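PDB 3D4I: Sts-2 protein, which promotes accumulation of activated cell-surface receptors by interfering with CBL-driven down-regulation, its histidine phosphatase-type domain, present here, having acid-dependent phosphatase activity. Local coordinates for residues A[13-17]-A[205-210]; A[19-25]-A[44-48]; A[51-55]-A[139-145]; A[73-77]-A[257-261]; A[117-122]-A[152-157]. One frame throughout, in Å; residues are numbered along the deposited sequence.

Contact 1: residues A[13-17]-A[205-210]; sequences LVIRH and ALDSCT. Unlike the reference sequence in segment 13-17: I15 (reference Val).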
# COMPACT_ATOMS: atom_id res chain seq x y z
N LEU A 13 21.83 -5.76 -3.97
CA LEU A 13 20.39 -6.02 -3.96
C LEU A 13 19.75 -5.01 -4.89
O LEU A 13 19.71 -3.81 -4.60
CB LEU A 13 19.81 -5.91 -2.54
CG LEU A 13 18.30 -6.19 -2.39
CD1 LEU A 13 17.94 -7.61 -2.83
CD2 LEU A 13 17.90 -5.94 -0.92
N VAL A 14 19.31 -5.52 -6.03
CA VAL A 14 18.76 -4.67 -7.07
C VAL A 14 17.26 -4.70 -6.85
O VAL A 14 16.68 -5.78 -6.70
CB VAL A 14 19.08 -5.18 -8.48
CG1 VAL A 14 18.51 -4.21 -9.53
CG2 VAL A 14 20.61 -5.32 -8.67
N ILE A 15 16.68 -3.50 -6.80
CA ILE A 15 15.31 -3.28 -6.36
C ILE A 15 14.59 -2.39 -7.38
O ILE A 15 15.06 -1.27 -7.68
CB ILE A 15 15.29 -2.59 -4.96
CG1 ILE A 15 16.03 -3.45 -3.92
CG2 ILE A 15 13.82 -2.40 -4.45
CD1 ILE A 15 16.25 -2.78 -2.59
N ARG A 16 13.43 -2.86 -7.86
CA ARG A 16 12.60 -2.06 -8.74
C ARG A 16 11.82 -1.00 -7.95
O ARG A 16 11.37 -1.23 -6.82
CB ARG A 16 11.65 -2.92 -9.57
CG ARG A 16 11.02 -2.16 -10.77
CD ARG A 16 9.56 -2.64 -10.91
NE ARG A 16 8.84 -2.14 -12.09
CZ ARG A 16 7.77 -1.36 -12.03
NH1 ARG A 16 7.28 -0.92 -10.83
NH2 ARG A 16 7.20 -1.00 -13.18
N HIS A 17 11.68 0.17 -8.55
CA HIS A 17 10.93 1.25 -7.92
C HIS A 17 9.48 0.81 -7.63
O HIS A 17 8.97 -0.13 -8.25
CB HIS A 17 10.95 2.50 -8.83
CG HIS A 17 10.39 2.26 -10.20
ND1 HIS A 17 9.04 2.15 -10.45
CD2 HIS A 17 11.00 2.13 -11.40
CE1 HIS A 17 8.84 1.95 -11.74
NE2 HIS A 17 10.02 1.93 -12.34
N ALA A 205 17.03 -3.32 -14.90
CA ALA A 205 18.25 -3.43 -14.13
C ALA A 205 18.39 -4.76 -13.38
O ALA A 205 19.52 -5.17 -13.06
CB ALA A 205 18.39 -2.25 -13.15
N LEU A 206 17.28 -5.42 -13.05
CA LEU A 206 17.37 -6.70 -12.35
C LEU A 206 18.13 -7.73 -13.19
O LEU A 206 18.74 -8.64 -12.64
CB LEU A 206 16.01 -7.25 -11.89
CG LEU A 206 15.51 -6.75 -10.51
CD1 LEU A 206 14.93 -5.36 -10.65
CD2 LEU A 206 14.48 -7.68 -9.92
N ASP A 207 18.10 -7.54 -14.51
CA ASP A 207 18.89 -8.36 -15.44
C ASP A 207 20.25 -7.69 -15.77
O ASP A 207 21.32 -8.29 -15.60
CB ASP A 207 18.10 -8.65 -16.73
CG ASP A 207 18.78 -9.71 -17.60
OD1 ASP A 207 18.94 -10.85 -17.11
OD2 ASP A 207 19.11 -9.45 -18.77
N SER A 208 20.20 -6.46 -16.25
CA SER A 208 21.39 -5.81 -16.77
C SER A 208 22.44 -5.43 -15.72
O SER A 208 23.60 -5.26 -16.07
CB SER A 208 21.01 -4.57 -17.58
OG SER A 208 20.56 -3.56 -16.71
N CYS A 209 22.04 -5.28 -14.46
CA CYS A 209 22.98 -4.95 -13.39
C CYS A 209 23.49 -6.18 -12.62
O CYS A 209 24.36 -6.06 -11.73
CB CYS A 209 22.42 -3.85 -12.46
SG CYS A 209 22.20 -2.25 -13.31
N THR A 210 22.96 -7.36 -12.94
CA THR A 210 23.36 -8.58 -12.24
C THR A 210 24.15 -9.52 -13.14
O THR A 210 25.15 -10.07 -12.69
CB THR A 210 22.16 -9.34 -11.59
OG1 THR A 210 21.22 -9.73 -12.59
CG2 THR A 210 21.45 -8.45 -10.57
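V14, on a central strand of the histidine phosphatase sheet, turns its side chain onto helix 205-208 and the residues that follow, A205 to T210. Its two methyls divide the work. CG1, trans to the backbone N (chi1 -178°), rests over the first turn of the helix, 3.9 Å from L206 CD1 and 4.1 Å from A205 CB. CG2 looks the other way along the segment and meets the T210 methyl, V14 CG2 to T210 CG2 3.8 Å, with C209 CB more distant. That methyl is held in place because T210 OG1 donates back to L206 O at 2.7 Å, tilted from the carbonyl plane. L206 also reaches down the strand, CD1 lying 4.0 Å from R16 N. The strand runs directly into the RHG signature of this superfamily, to which R16 and H17 belong, so the helix packs against the strand where it leads into the signature, touching the backbone of R16. R16 curls back over H17: NH1 donates to H17 O at 3.2 Å from above the carbonyl plane, while H17 CE1 lies over one guanidinium face, toward its rim. R16 NE is bonded to S203 OG. No hydrogen bond joins the two segments, and the contact is carried by aliphatic surfaces. I15, where the reference sequence has valine, turns away from the helix toward I107 of helix 98-111. L206 also packs on F266 of the second subunit.

Contact 2: residues A[19-25]-A[44-48]; sequences ERVDQVF and DLNFP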
# COMPACT_ATOMS: atom_id res chain seq x y z
N GLU A 19 5.19 1.54 -7.32
CA GLU A 19 4.17 1.86 -8.33
C GLU A 19 4.28 3.35 -8.72
O GLU A 19 4.37 4.22 -7.86
CB GLU A 19 2.79 1.56 -7.76
CG GLU A 19 1.66 1.79 -8.79
CD GLU A 19 0.30 1.63 -8.14
OE1 GLU A 19 -0.10 2.56 -7.43
OE2 GLU A 19 -0.38 0.62 -8.40
N ARG A 20 4.30 3.61 -10.02
CA ARG A 20 4.33 4.97 -10.54
C ARG A 20 2.92 5.47 -10.87
O ARG A 20 2.04 4.69 -11.30
CB ARG A 20 5.31 5.08 -11.73
CG ARG A 20 5.14 4.04 -12.79
CD ARG A 20 6.31 3.99 -13.78
NE ARG A 20 6.28 5.12 -14.70
CZ ARG A 20 7.07 5.22 -15.77
NH1 ARG A 20 7.94 4.24 -16.07
NH2 ARG A 20 6.96 6.30 -16.56
N VAL A 21 2.66 6.76 -10.61
CA VAL A 21 1.29 7.29 -10.74
C VAL A 21 0.74 7.05 -12.12
O VAL A 21 -0.44 6.74 -12.27
CB VAL A 21 1.14 8.82 -10.42
CG1 VAL A 21 1.13 9.03 -8.92
CG2 VAL A 21 2.21 9.63 -11.10
N ASP A 22 1.60 7.18 -13.14
CA ASP A 22 1.10 7.00 -14.51
C ASP A 22 0.78 5.55 -14.90
O ASP A 22 0.13 5.34 -15.91
CB ASP A 22 2.03 7.64 -15.56
CG ASP A 22 3.44 7.06 -15.54
OD1 ASP A 22 3.93 6.65 -14.47
OD2 ASP A 22 4.08 7.04 -16.61
N GLN A 23 1.22 4.56 -14.10
CA GLN A 23 0.86 3.15 -14.38
C GLN A 23 -0.63 2.97 -14.12
O GLN A 23 -1.32 2.18 -14.80
CB GLN A 23 1.58 2.15 -13.45
CG GLN A 23 1.48 0.72 -13.96
CD GLN A 23 1.97 -0.33 -12.99
OE1 GLN A 23 2.99 -0.16 -12.32
NE2 GLN A 23 1.25 -1.44 -12.92
N VAL A 24 -1.12 3.67 -13.10
CA VAL A 24 -2.52 3.56 -12.70
C VAL A 24 -3.41 4.52 -13.51
O VAL A 24 -4.47 4.14 -14.00
CB VAL A 24 -2.70 3.81 -11.17
CG1 VAL A 24 -4.20 3.81 -10.76
CG2 VAL A 24 -2.05 2.70 -10.40
N PHE A 25 -2.99 5.77 -13.60
CA PHE A 25 -3.87 6.82 -14.10
C PHE A 25 -3.67 7.09 -15.59
O PHE A 25 -4.45 7.83 -16.20
CB PHE A 25 -3.75 8.07 -13.24
CG PHE A 25 -4.23 7.83 -11.82
CD1 PHE A 25 -5.60 7.72 -11.56
CD2 PHE A 25 -3.33 7.62 -10.80
CE1 PHE A 25 -6.07 7.46 -10.29
CE2 PHE A 25 -3.78 7.36 -9.49
CZ PHE A 25 -5.17 7.27 -9.24
N ASP A 44 -7.50 11.82 -6.72
CA ASP A 44 -7.69 10.45 -6.22
C ASP A 44 -6.64 10.29 -5.13
O ASP A 44 -5.59 10.91 -5.20
CB ASP A 44 -7.49 9.45 -7.37
CG ASP A 44 -7.70 7.98 -6.98
OD1 ASP A 44 -6.86 7.38 -6.25
OD2 ASP A 44 -8.66 7.38 -7.51
N LEU A 45 -6.91 9.48 -4.12
CA LEU A 45 -5.99 9.41 -3.00
C LEU A 45 -4.69 8.72 -3.37
O LEU A 45 -3.72 8.81 -2.62
CB LEU A 45 -6.61 8.72 -1.77
CG LEU A 45 -7.92 9.32 -1.24
CD1 LEU A 45 -8.31 8.59 0.02
CD2 LEU A 45 -7.75 10.82 -0.92
N ASN A 46 -4.64 8.06 -4.52
CA ASN A 46 -3.38 7.41 -4.92
C ASN A 46 -2.40 8.36 -5.60
O ASN A 46 -1.27 7.97 -5.87
CB ASN A 46 -3.65 6.19 -5.80
CG ASN A 46 -2.50 5.18 -5.79
OD1 ASN A 46 -1.87 4.95 -4.77
ND2 ASN A 46 -2.26 4.55 -6.95
N PHE A 47 -2.84 9.59 -5.92
CA PHE A 47 -1.89 10.68 -6.23
C PHE A 47 -1.24 11.08 -4.93
O PHE A 47 -1.91 11.09 -3.90
CB PHE A 47 -2.59 11.90 -6.86
CG PHE A 47 -3.01 11.70 -8.29
CD1 PHE A 47 -4.16 10.99 -8.61
CD2 PHE A 47 -2.26 12.23 -9.34
CE1 PHE A 47 -4.59 10.82 -9.97
CE2 PHE A 47 -2.64 12.04 -10.66
CZ PHE A 47 -3.82 11.37 -10.98
N PRO A 48 0.09 11.38 -4.95
CA PRO A 48 0.76 11.72 -3.69
C PRO A 48 0.32 13.07 -3.12
O PRO A 48 -0.21 13.91 -3.84
CB PRO A 48 2.26 11.75 -4.07
CG PRO A 48 2.27 11.99 -5.60
CD PRO A 48 1.00 11.39 -6.11
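F25, on the last turn of helix 21-25, packs its ring into the type I beta turn D44-F47, a turn reinforced as an Asx turn by the bond from N46 N to D44 OD1 (2.9 Å). Followed outward, F25 CB first meets F47 CZ at 4.0 Å. CG, trans to the carbonyl carbon (chi1 -64°), comes next and lies 3.5 Å from F47 CE1. This one F47 atom sits over the centre of the F25 ring, so CD1 and CD2 lie almost equally near it. The two ring planes are inclined by 31°, an oblique meeting. V24 CG1 covers the opposite face of the F25 ring, which is thus held between its own helix neighbour and F47. Farther out, CE2 reaches N46 CB at 3.9 Å, beside the ring edge. At the end of the ring, F25 CZ comes within 3.4 Å of D44 OD1, a weakly polar approach of an aromatic C-H to a carboxylate whose other oxygen, OD2, is hydrogen-bonded to T259 of the second subunit.

Just ahead of the helix, E19 makes a second, polar link to the turn. It stretches out with CG trans to its backbone N, and its carboxylate takes further bonds from S68 and from G261 N of the second subunit, while N46 OD1 accepts from C70 N. The carboxylate and amide planes stand 75° apart. N46 ND2 donates to E19 OE1 at 3.0 Å, the acceptor in the amide plane, and met on the syn side but tilted from the plane of the carboxylate.

Contact 3: residues A[51-55]-A[139-145]; sequences LPRRS and TFLTLEE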
# COMPACT_ATOMS: atom_id res chain seq x y z
N LEU A 51 3.99 17.20 -4.85
CA LEU A 51 5.11 17.04 -5.76
C LEU A 51 6.29 17.90 -5.29
O LEU A 51 6.08 19.00 -4.74
CB LEU A 51 4.73 17.42 -7.19
CG LEU A 51 3.56 16.70 -7.85
CD1 LEU A 51 3.30 17.24 -9.26
CD2 LEU A 51 3.82 15.20 -7.88
N PRO A 52 7.53 17.41 -5.50
CA PRO A 52 8.76 18.16 -5.18
C PRO A 52 8.82 19.48 -5.91
O PRO A 52 8.38 19.57 -7.05
CB PRO A 52 9.88 17.26 -5.72
CG PRO A 52 9.32 15.91 -5.80
CD PRO A 52 7.84 16.06 -6.02
N ARG A 53 9.38 20.50 -5.25
CA ARG A 53 9.70 21.77 -5.91
C ARG A 53 10.62 21.48 -7.08
O ARG A 53 11.62 20.77 -6.93
CB ARG A 53 10.35 22.76 -4.94
CG ARG A 53 9.38 23.74 -4.28
CD ARG A 53 9.18 25.00 -5.13
NE ARG A 53 8.12 25.87 -4.62
CZ ARG A 53 6.81 25.67 -4.80
NH1 ARG A 53 6.39 24.61 -5.48
NH2 ARG A 53 5.93 26.52 -4.30
N ARG A 54 10.26 22.01 -8.24
CA ARG A 54 10.92 21.62 -9.48
C ARG A 54 11.27 22.85 -10.31
O ARG A 54 10.70 23.94 -10.11
CB ARG A 54 10.02 20.65 -10.27
CG ARG A 54 10.72 19.87 -11.40
CD ARG A 54 10.15 18.45 -11.60
NE ARG A 54 10.90 17.70 -12.61
CZ ARG A 54 10.91 16.36 -12.76
NH1 ARG A 54 10.21 15.57 -11.95
NH2 ARG A 54 11.64 15.82 -13.71
N SER A 55 12.23 22.68 -11.21
CA SER A 55 12.50 23.67 -12.24
C SER A 55 11.40 23.57 -13.29
O SER A 55 10.86 22.48 -13.55
CB SER A 55 13.87 23.45 -12.88
OG SER A 55 14.20 22.07 -12.95
N THR A 139 15.42 16.61 -18.05
CA THR A 139 14.34 16.92 -17.14
C THR A 139 14.39 16.17 -15.80
O THR A 139 13.46 16.27 -15.00
CB THR A 139 12.96 16.81 -17.89
OG1 THR A 139 12.11 17.89 -17.49
CG2 THR A 139 12.26 15.45 -17.67
N PHE A 140 15.48 15.46 -15.52
CA PHE A 140 15.70 14.94 -14.16
C PHE A 140 15.76 16.12 -13.18
O PHE A 140 16.22 17.22 -13.53
CB PHE A 140 17.00 14.14 -14.03
CG PHE A 140 17.10 12.93 -14.93
CD1 PHE A 140 16.03 12.05 -15.07
CD2 PHE A 140 18.28 12.65 -15.61
CE1 PHE A 140 16.12 10.95 -15.90
CE2 PHE A 140 18.40 11.53 -16.43
CZ PHE A 140 17.32 10.68 -16.58
N LEU A 141 15.29 15.90 -11.96
CA LEU A 141 15.61 16.81 -10.87
C LEU A 141 17.12 16.86 -10.68
O LEU A 141 17.80 15.84 -10.74
CB LEU A 141 14.93 16.35 -9.57
CG LEU A 141 13.48 16.72 -9.26
CD1 LEU A 141 12.54 15.70 -9.85
CD2 LEU A 141 13.32 16.78 -7.75
N THR A 142 17.65 18.08 -10.49
CA THR A 142 19.06 18.25 -10.21
C THR A 142 19.28 17.79 -8.79
O THR A 142 18.33 17.69 -8.01
CB THR A 142 19.50 19.74 -10.33
OG1 THR A 142 18.57 20.55 -9.61
CG2 THR A 142 19.52 20.19 -11.78
N LEU A 143 20.53 17.51 -8.43
CA LEU A 143 20.88 17.13 -7.06
C LEU A 143 20.50 18.20 -6.03
O LEU A 143 20.10 17.88 -4.90
CB LEU A 143 22.37 16.78 -6.97
CG LEU A 143 22.86 15.69 -7.94
CD1 LEU A 143 24.34 15.42 -7.79
CD2 LEU A 143 22.07 14.40 -7.77
N GLU A 144 20.60 19.47 -6.44
CA GLU A 144 20.23 20.59 -5.58
C GLU A 144 18.72 20.61 -5.32
O GLU A 144 18.29 20.77 -4.17
CB GLU A 144 20.71 21.94 -6.17
CG GLU A 144 22.23 22.08 -6.16
CD GLU A 144 22.71 23.53 -6.09
OE1 GLU A 144 22.04 24.43 -6.67
OE2 GLU A 144 23.77 23.76 -5.45
N GLU A 145 17.95 20.40 -6.39
CA GLU A 145 16.49 20.27 -6.30
C GLU A 145 16.06 19.10 -5.42
O GLU A 145 15.11 19.22 -4.64
CB GLU A 145 15.88 20.16 -7.70
CG GLU A 145 15.77 21.51 -8.41
CD GLU A 145 15.51 21.42 -9.90
OE1 GLU A 145 15.47 20.31 -10.49
OE2 GLU A 145 15.36 22.49 -10.51
O HOH W 1 15.56 19.81 -12.97
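S55 and E145 meet hydroxyl to carboxylate: S55 OG donates to E145 OE2 at 2.7 Å, arriving on the syn side and 17° out of the carboxylate plane. A chi1 of 34° sets OG between the backbone N and carbonyl carbon of S55, where it faces the acid. The other oxygen, E145 OE1, is turned to the start of its own helix and takes T142 N at 3.1 Å from above the carboxylate plane. E145 N in return reaches T142 OG1 at 3.3 Å, which completes a capping box. A water lies between S55 OG, F140 O and E145 OE1, bridging the three, at 2.7 Å from F140 O. Shortening E145 to an alanine would probably leave T142 N without its capping acceptor and S55 OG without its carboxylate acceptor, freeing the helix start and the 51-55 segment to shift against each other.

R54 lies crosswise to L141, the leucine methyl CD1 being placed over one face of the guanidinium, toward its rim; L141 has two conformers, so the closeness is doubtful. The guanidinium has firmer partners in D64, a salt bridge, and F61, a cation-pi pair. L141 CD2 turns toward P52 CB.

The contact ties the long loop ahead of helix 69-85 to the N-terminal end of helix 143-148. L98, at the start of helix 98-111, touches P52, R54 and L141, while F140 sets its ring edge-to-face with F126.

Contact 4: residues A[73-77]-A[257-261]; sequences FQARL and TLTHG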
# COMPACT_ATOMS: atom_id res chain seq x y z
N PHE A 73 3.83 3.28 -0.12
CA PHE A 73 3.55 2.17 0.79
C PHE A 73 4.44 0.94 0.49
O PHE A 73 5.02 0.37 1.42
CB PHE A 73 2.05 1.81 0.79
CG PHE A 73 1.76 0.32 0.87
CD1 PHE A 73 1.87 -0.38 2.09
CD2 PHE A 73 1.37 -0.38 -0.27
CE1 PHE A 73 1.60 -1.76 2.15
CE2 PHE A 73 1.08 -1.78 -0.22
CZ PHE A 73 1.22 -2.45 1.00
N GLN A 74 4.56 0.55 -0.79
CA GLN A 74 5.37 -0.61 -1.14
C GLN A 74 6.84 -0.41 -0.74
O GLN A 74 7.45 -1.30 -0.18
CB GLN A 74 5.27 -0.93 -2.64
CG GLN A 74 3.82 -1.23 -3.09
CD GLN A 74 3.68 -1.14 -4.60
OE1 GLN A 74 4.43 -0.44 -5.26
NE2 GLN A 74 2.73 -1.88 -5.14
N ALA A 75 7.37 0.78 -1.01
CA ALA A 75 8.77 1.10 -0.72
C ALA A 75 9.03 1.08 0.78
O ALA A 75 10.01 0.47 1.25
CB ALA A 75 9.14 2.49 -1.32
N ARG A 76 8.13 1.69 1.55
CA ARG A 76 8.24 1.68 3.00
C ARG A 76 8.12 0.28 3.61
O ARG A 76 8.83 -0.07 4.57
CB ARG A 76 7.22 2.66 3.63
CG ARG A 76 7.47 4.17 3.33
CD ARG A 76 6.46 5.06 4.13
NE ARG A 76 6.78 6.51 4.07
CZ ARG A 76 5.89 7.51 4.09
NH1 ARG A 76 4.57 7.27 4.14
NH2 ARG A 76 6.32 8.77 4.07
N LEU A 77 7.21 -0.53 3.07
CA LEU A 77 7.02 -1.91 3.55
C LEU A 77 8.28 -2.75 3.34
O LEU A 77 8.71 -3.50 4.24
CB LEU A 77 5.81 -2.57 2.85
CG LEU A 77 5.23 -3.84 3.49
CD1 LEU A 77 4.50 -3.47 4.80
CD2 LEU A 77 4.29 -4.49 2.51
N THR A 257 8.80 -11.42 -1.14
CA THR A 257 7.99 -10.70 -2.12
C THR A 257 6.80 -9.99 -1.46
O THR A 257 6.49 -10.23 -0.31
CB THR A 257 7.41 -11.67 -3.16
OG1 THR A 257 6.74 -12.76 -2.50
CG2 THR A 257 8.51 -12.22 -4.01
N LEU A 258 6.15 -9.12 -2.21
CA LEU A 258 4.96 -8.43 -1.79
C LEU A 258 3.90 -8.65 -2.86
O LEU A 258 4.07 -8.20 -4.00
CB LEU A 258 5.23 -6.93 -1.60
CG LEU A 258 3.96 -6.05 -1.54
CD1 LEU A 258 3.10 -6.36 -0.33
CD2 LEU A 258 4.40 -4.57 -1.59
N THR A 259 2.82 -9.33 -2.49
CA THR A 259 1.73 -9.63 -3.42
C THR A 259 0.47 -8.98 -2.85
O THR A 259 0.11 -9.25 -1.69
CB THR A 259 1.47 -11.16 -3.49
OG1 THR A 259 2.71 -11.88 -3.69
CG2 THR A 259 0.48 -11.50 -4.62
N HIS A 260 -0.18 -8.12 -3.62
CA HIS A 260 -1.49 -7.56 -3.19
C HIS A 260 -2.41 -7.34 -4.37
O HIS A 260 -1.97 -7.40 -5.52
CB HIS A 260 -1.35 -6.25 -2.36
CG HIS A 260 -0.73 -5.10 -3.10
ND1 HIS A 260 -1.42 -4.33 -4.01
CD2 HIS A 260 0.53 -4.57 -3.03
CE1 HIS A 260 -0.62 -3.38 -4.49
NE2 HIS A 260 0.56 -3.51 -3.92
N GLY A 261 -3.69 -7.11 -4.10
CA GLY A 261 -4.68 -6.83 -5.17
C GLY A 261 -4.77 -5.37 -5.54
O GLY A 261 -4.18 -4.49 -4.88
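L258 is the first residue of its segment to touch helix 69-85, which it meets with both methyls. CD1 touches L77 CD2 at 3.6 Å, and CD2 lies 3.7 Å from Q74 CG, against the aliphatic part of the glutamine; with chi1 at 164° the leucine tip extends to the helix. After T259, whose side chain bonds to D44 of the second subunit, H260 turns its ring back to the helix. Q74 NE2 donates to H260 NE2 at 3.0 Å, nearly straight at 161° and close to both the imidazole and amide planes, although these stand 43° apart. The other ring nitrogen, H260 ND1, donates to G261 O at 2.9 Å. The imidazole is therefore fixed at both nitrogens, with ND1 carrying a hydrogen. Its CD2 lies 4.0 Å from F73 CE2, at the edge of that ring. A phenylalanine in place of H260 would probably leave Q74 NE2 without its acceptor and G261 O without its donor. Q74 OE1 is taken by E19 N, and G261 N donates to E19 of the second subunit. F73 stacks on F73 of the second subunit, so the contact belongs to the dimer interface, where the C-terminal tail of this phosphoglycerate mutase-like domain is laid against helix 69-85.

Contact 5: residues A[117-122]-A[152-157]; sequences LKIRVE and NVDLDY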
# COMPACT_ATOMS: atom_id res chain seq x y z
N LEU A 117 23.26 7.33 5.45
CA LEU A 117 23.68 7.05 4.08
C LEU A 117 23.13 8.07 3.10
O LEU A 117 21.93 8.35 3.12
CB LEU A 117 23.25 5.65 3.66
CG LEU A 117 23.67 4.50 4.57
CD1 LEU A 117 23.11 3.16 4.08
CD2 LEU A 117 25.20 4.45 4.67
N LYS A 118 23.99 8.59 2.24
CA LYS A 118 23.56 9.44 1.15
C LYS A 118 23.24 8.62 -0.09
O LYS A 118 23.96 7.66 -0.42
CB LYS A 118 24.63 10.48 0.77
CG LYS A 118 25.20 11.26 1.93
CD LYS A 118 25.97 12.48 1.42
CE LYS A 118 26.89 13.01 2.51
NZ LYS A 118 26.12 13.40 3.74
N ILE A 119 22.19 9.02 -0.79
CA ILE A 119 21.80 8.36 -2.03
C ILE A 119 22.75 8.80 -3.11
O ILE A 119 22.88 10.00 -3.38
CB ILE A 119 20.34 8.70 -2.42
CG1 ILE A 119 19.35 8.17 -1.36
CG2 ILE A 119 20.02 8.15 -3.83
CD1 ILE A 119 17.97 8.86 -1.40
N ARG A 120 23.40 7.83 -3.74
CA ARG A 120 24.29 8.10 -4.85
C ARG A 120 23.54 7.99 -6.15
O ARG A 120 23.16 6.89 -6.56
CB ARG A 120 25.47 7.13 -4.82
CG ARG A 120 26.46 7.51 -3.75
CD ARG A 120 27.14 6.31 -3.15
NE ARG A 120 28.24 6.74 -2.29
CZ ARG A 120 29.08 5.91 -1.67
NH1 ARG A 120 28.93 4.60 -1.80
NH2 ARG A 120 30.06 6.40 -0.92
N VAL A 121 23.31 9.13 -6.80
CA VAL A 121 22.54 9.11 -8.04
C VAL A 121 23.46 8.72 -9.19
O VAL A 121 24.47 9.39 -9.47
CB VAL A 121 21.79 10.44 -8.30
CG1 VAL A 121 21.01 10.38 -9.64
CG2 VAL A 121 20.84 10.75 -7.17
N GLU A 122 23.10 7.60 -9.82
CA GLU A 122 23.89 7.02 -10.90
C GLU A 122 23.07 6.92 -12.17
O GLU A 122 22.30 5.98 -12.36
CB GLU A 122 24.41 5.62 -10.49
CG GLU A 122 25.28 4.92 -11.58
CD GLU A 122 26.42 5.80 -12.11
OE1 GLU A 122 27.32 6.10 -11.32
OE2 GLU A 122 26.40 6.20 -13.31
N ASN A 152 18.47 13.07 0.78
CA ASN A 152 19.86 13.13 1.23
C ASN A 152 20.79 12.56 0.16
O ASN A 152 21.42 11.53 0.36
CB ASN A 152 20.04 12.41 2.57
CG ASN A 152 21.42 12.63 3.18
OD1 ASN A 152 22.14 13.55 2.79
ND2 ASN A 152 21.80 11.79 4.14
N VAL A 153 20.85 13.25 -0.97
CA VAL A 153 21.68 12.86 -2.12
C VAL A 153 23.17 13.16 -1.91
O VAL A 153 23.53 14.04 -1.12
CB VAL A 153 21.15 13.52 -3.42
CG1 VAL A 153 22.27 13.69 -4.44
CG2 VAL A 153 19.98 12.74 -4.01
N ASP A 154 24.04 12.42 -2.60
CA ASP A 154 25.48 12.60 -2.48
C ASP A 154 26.00 13.61 -3.51
O ASP A 154 26.15 13.30 -4.70
CB ASP A 154 26.22 11.26 -2.59
CG ASP A 154 27.68 11.34 -2.16
OD1 ASP A 154 28.23 12.47 -2.10
OD2 ASP A 154 28.29 10.28 -1.88
N LEU A 155 26.31 14.82 -3.05
CA LEU A 155 26.80 15.88 -3.93
C LEU A 155 28.24 15.64 -4.39
O LEU A 155 28.68 16.23 -5.39
CB LEU A 155 26.64 17.26 -3.27
CG LEU A 155 25.23 17.61 -2.77
CD1 LEU A 155 25.22 18.97 -2.11
CD2 LEU A 155 24.18 17.55 -3.88
N ASP A 156 28.96 14.79 -3.67
CA ASP A 156 30.35 14.43 -3.99
C ASP A 156 30.46 13.27 -4.94
O ASP A 156 31.54 13.03 -5.50
CB ASP A 156 31.13 14.06 -2.72
CG ASP A 156 31.24 15.21 -1.75
OD1 ASP A 156 31.27 16.38 -2.20
OD2 ASP A 156 31.32 14.92 -0.53
N TYR A 157 29.37 12.52 -5.12
CA TYR A 157 29.42 11.31 -5.93
C TYR A 157 29.72 11.67 -7.37
O TYR A 157 29.16 12.64 -7.90
CB TYR A 157 28.12 10.49 -5.83
CG TYR A 157 28.15 9.22 -6.65
CD1 TYR A 157 29.11 8.24 -6.39
CD2 TYR A 157 27.24 9.01 -7.68
CE1 TYR A 157 29.16 7.09 -7.14
CE2 TYR A 157 27.28 7.84 -8.43
CZ TYR A 157 28.25 6.89 -8.16
OH TYR A 157 28.31 5.74 -8.89
O HOH W 2 24.63 11.67 -6.33
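The Y157 ring has R120 lying over one face: R120 CB stands 3.9 Å from the ring centroid, only 13° off the normal, a CH-pi contact, and CG follows alongside it. At the ring edge, nearly in plane, lies V121 O, 3.3 Å from Y157 CD2. The R120 guanidinium in turn has D154 OD2 at its own edge, in a salt bridge of 3.6 Å between R120 NE and D154 OD2; the two side chains run side by side with their planes nearly coplanar. The carboxylate of E122 is set 82° against the tyrosine ring and accepts Y157 OH on the anti lone pair of OE1 at 2.6 Å. D154 keeps its other oxygen for the backbone, OD1 taking D156 N in an Asx turn that brings the chain round to Y157.

Behind these side chains, strand 119-121, the edge strand of the sheet, is paired with the 152-154 backbone in a single parallel bridge. I119 N donates to N152 O at 2.9 Å, and D154 N to I119 O at 2.8 Å. Past the bridge, a water takes over, accepting from V121 N and donating to D154 O. V121 CG2 and V153 CG2 touch at 3.8 Å on the side facing L143 of helix 143-148.

A160 N also donates to E122 OE1, and G124 N and L161 N to OE2. With four donors, Y157 OH among them, turned to one buried carboxylate, E122 is likely to stay ionised, its negative charge probably offset by the N-H and O-H groups around it.

How the contacts relate
Contacts 1 and 5 both reach the one mixed sheet, from a central strand, 11-16, and from an edge strand, 119-121; their centres are 18 Å apart. Along the chain, contacts 2, 3 and 5 are nested inside the loop closed by contact 1, contact 2 closing before contact 3 opens. Contact 4 crosses contact 1, because its tail segment follows 205-210. Contacts 3 and 5 interlock in sequence and touch, L143 packing on V121, V153 and L155, with centres 14 Å apart. On another side, contacts 2 and 4 meet through E19 N and Q74 OE1 and both touch the second subunit, joining the fold to the dimer interface.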